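Side-chain contact in major royal jelly protein 1 (Apis mellifera, PDB 5YYL), which is the most abundant protein of royal jelly, binds sterol, and probably serves as a nutrient in the food of honeybee larvae: residues K29-L34 against I378-N383. Numbering follows the deposited sequence.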
loop_
_atom_site.group_PDB
_atom_site.type_symbol
_atom_site.label_atom_id
_atom_site.label_comp_id
_atom_site.label_asym_id
_atom_site.label_seq_id
_atom_site.Cartn_x
_atom_site.Cartn_y
_atom_site.Cartn_z
ATOM N N LYS A 29 2.177 0.665 -40.787
ATOM C CA LYS A 29 2.137 0.424 -39.311
ATOM C C LYS A 29 3.462 0.822 -38.677
ATOM O O LYS A 29 4.483 0.271 -39.031
ATOM C CB LYS A 29 1.821 -1.022 -38.934
ATOM C CG LYS A 29 2.246 -1.403 -37.504
ATOM C CD LYS A 29 1.573 -2.675 -37.009
ATOM C CE LYS A 29 2.397 -3.399 -35.941
ATOM N NZ LYS A 29 1.682 -4.557 -35.304
ATOM N N SER A 30 3.422 1.864 -37.860
ATOM C CA SER A 30 4.606 2.435 -37.260
ATOM C C SER A 30 4.699 1.897 -35.835
ATOM O O SER A 30 3.733 1.384 -35.272
ATOM C CB SER A 30 4.523 3.973 -37.268
ATOM N N LEU A 31 5.877 2.056 -35.244
ATOM C CA LEU A 31 6.126 1.677 -33.871
ATOM C C LEU A 31 6.214 2.930 -33.007
ATOM O O LEU A 31 6.804 3.922 -33.423
ATOM C CB LEU A 31 7.431 0.900 -33.803
ATOM C CG LEU A 31 7.348 -0.599 -34.022
ATOM C CD1 LEU A 31 6.440 -0.976 -35.173
ATOM C CD2 LEU A 31 8.746 -1.147 -34.221
ATOM N N PRO A 32 5.630 2.893 -31.798
ATOM C CA PRO A 32 5.729 4.070 -30.946
ATOM C C PRO A 32 7.159 4.579 -30.698
ATOM O O PRO A 32 8.075 3.830 -30.345
ATOM C CB PRO A 32 5.118 3.610 -29.614
ATOM C CG PRO A 32 5.067 2.148 -29.682
ATOM C CD PRO A 32 4.890 1.811 -31.130
ATOM N N ILE A 33 7.304 5.880 -30.878
ATOM C CA ILE A 33 8.546 6.582 -30.647
ATOM C C ILE A 33 8.792 6.742 -29.162
ATOM O O ILE A 33 7.906 7.118 -28.421
ATOM C CB ILE A 33 8.533 7.934 -31.371
ATOM C CG1 ILE A 33 8.821 7.701 -32.864
ATOM C CG2 ILE A 33 9.554 8.864 -30.766
ATOM C CD1 ILE A 33 8.065 8.612 -33.817
ATOM N N LEU A 34 10.022 6.434 -28.770
ATOM C CA LEU A 34 10.535 6.607 -27.421
ATOM C C LEU A 34 11.342 7.910 -27.342
ATOM O O LEU A 34 11.258 8.622 -26.350
ATOM C CB LEU A 34 11.411 5.410 -27.082
ATOM C CG LEU A 34 11.869 5.218 -25.653
ATOM C CD1 LEU A 34 10.705 4.959 -24.732
ATOM C CD2 LEU A 34 12.869 4.090 -25.538
ATOM N N ILE A 378 11.242 -4.698 -28.206
ATOM C CA ILE A 378 12.284 -4.376 -29.172
ATOM C C ILE A 378 12.514 -2.872 -29.235
ATOM O O ILE A 378 11.553 -2.116 -29.211
ATOM C CB ILE A 378 11.916 -4.927 -30.569
ATOM C CG1 ILE A 378 13.132 -4.966 -31.484
ATOM C CG2 ILE A 378 10.788 -4.120 -31.232
ATOM C CD1 ILE A 378 12.849 -5.676 -32.785
ATOM N N LEU A 379 13.785 -2.460 -29.286
ATOM C CA LEU A 379 14.187 -1.067 -29.487
ATOM C C LEU A 379 14.792 -0.939 -30.880
ATOM O O LEU A 379 15.663 -1.711 -31.249
ATOM C CB LEU A 379 15.257 -0.685 -28.457
ATOM C CG LEU A 379 14.901 -0.790 -26.971
ATOM C CD1 LEU A 379 16.144 -0.722 -26.107
ATOM C CD2 LEU A 379 13.896 0.283 -26.603
ATOM N N VAL A 380 14.367 0.056 -31.639
ATOM C CA VAL A 380 14.798 0.223 -33.029
ATOM C C VAL A 380 15.359 1.631 -33.256
ATOM O O VAL A 380 14.649 2.609 -33.062
ATOM C CB VAL A 380 13.617 0.001 -33.987
ATOM C CG1 VAL A 380 14.071 0.108 -35.431
ATOM C CG2 VAL A 380 12.971 -1.345 -33.716
ATOM N N LEU A 381 16.632 1.730 -33.648
ATOM C CA LEU A 381 17.219 2.992 -34.112
ATOM C C LEU A 381 17.014 3.060 -35.594
ATOM O O LEU A 381 17.449 2.178 -36.329
ATOM C CB LEU A 381 18.726 3.101 -33.835
ATOM C CG LEU A 381 19.403 4.354 -34.420
ATOM C CD1 LEU A 381 18.833 5.620 -33.804
ATOM C CD2 LEU A 381 20.903 4.313 -34.206
ATOM N N SER A 382 16.354 4.120 -36.023
ATOM C CA SER A 382 16.074 4.345 -37.404
ATOM C C SER A 382 16.500 5.769 -37.719
ATOM O O SER A 382 15.714 6.723 -37.641
ATOM C CB SER A 382 14.599 4.135 -37.610
ATOM O OG SER A 382 14.174 4.762 -38.774
ATOM N N ASN A 383 17.793 5.912 -38.006
ATOM C CA ASN A 383 18.332 7.094 -38.663
ATOM C C ASN A 383 17.901 7.120 -40.133
ATOM O O ASN A 383 17.033 6.336 -40.550
ATOM C CB ASN A 383 19.857 7.195 -38.481
ATOM C CG ASN A 383 20.634 6.016 -39.056
ATOM O OD1 ASN A 383 20.346 5.494 -40.147
ATOM N ND2 ASN A 383 21.669 5.607 -38.319
#
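In the last blade of the beta-propeller, Leu31 and Leu34 of the N-terminal segment 29-34 reach Val380 and Leu379 of strand 373-383. Strand 400-406 lies between strands 33-37 and 373-383, paired antiparallel with each, and no hydrogen bond joins the two segments directly; side chains alone bridge them. Leu31 and Val380, whose CA atoms lie 8.8 Å apart, both point toward the opposing segment, and a single branch of each does the touching: Leu31 CD2 meets Val380 CG2 at 4.3 Å. Leu34 CD2 lies 4.1 Å from Leu379 CD2. Leu379 does not aim its CB at the partner; with CG anti to the carbonyl carbon (chi1 -59°), the end of the side chain swings nearer, and the two leucines cross obliquely. The contact is small, 111 Å² in all, but largely buried: Met403 and Leu410 also pack on Leu31, while Ile354 and Met357 lie against Val380. Backbone hydrogen bonds tie Pro32 to Asn404 and Leu34 to Ile402, both in strand 400-406. An N-terminal strand completing a blade otherwise built from C-terminal strands is consistent with the "Velcro" closure by which many beta-propellers join their two chain ends.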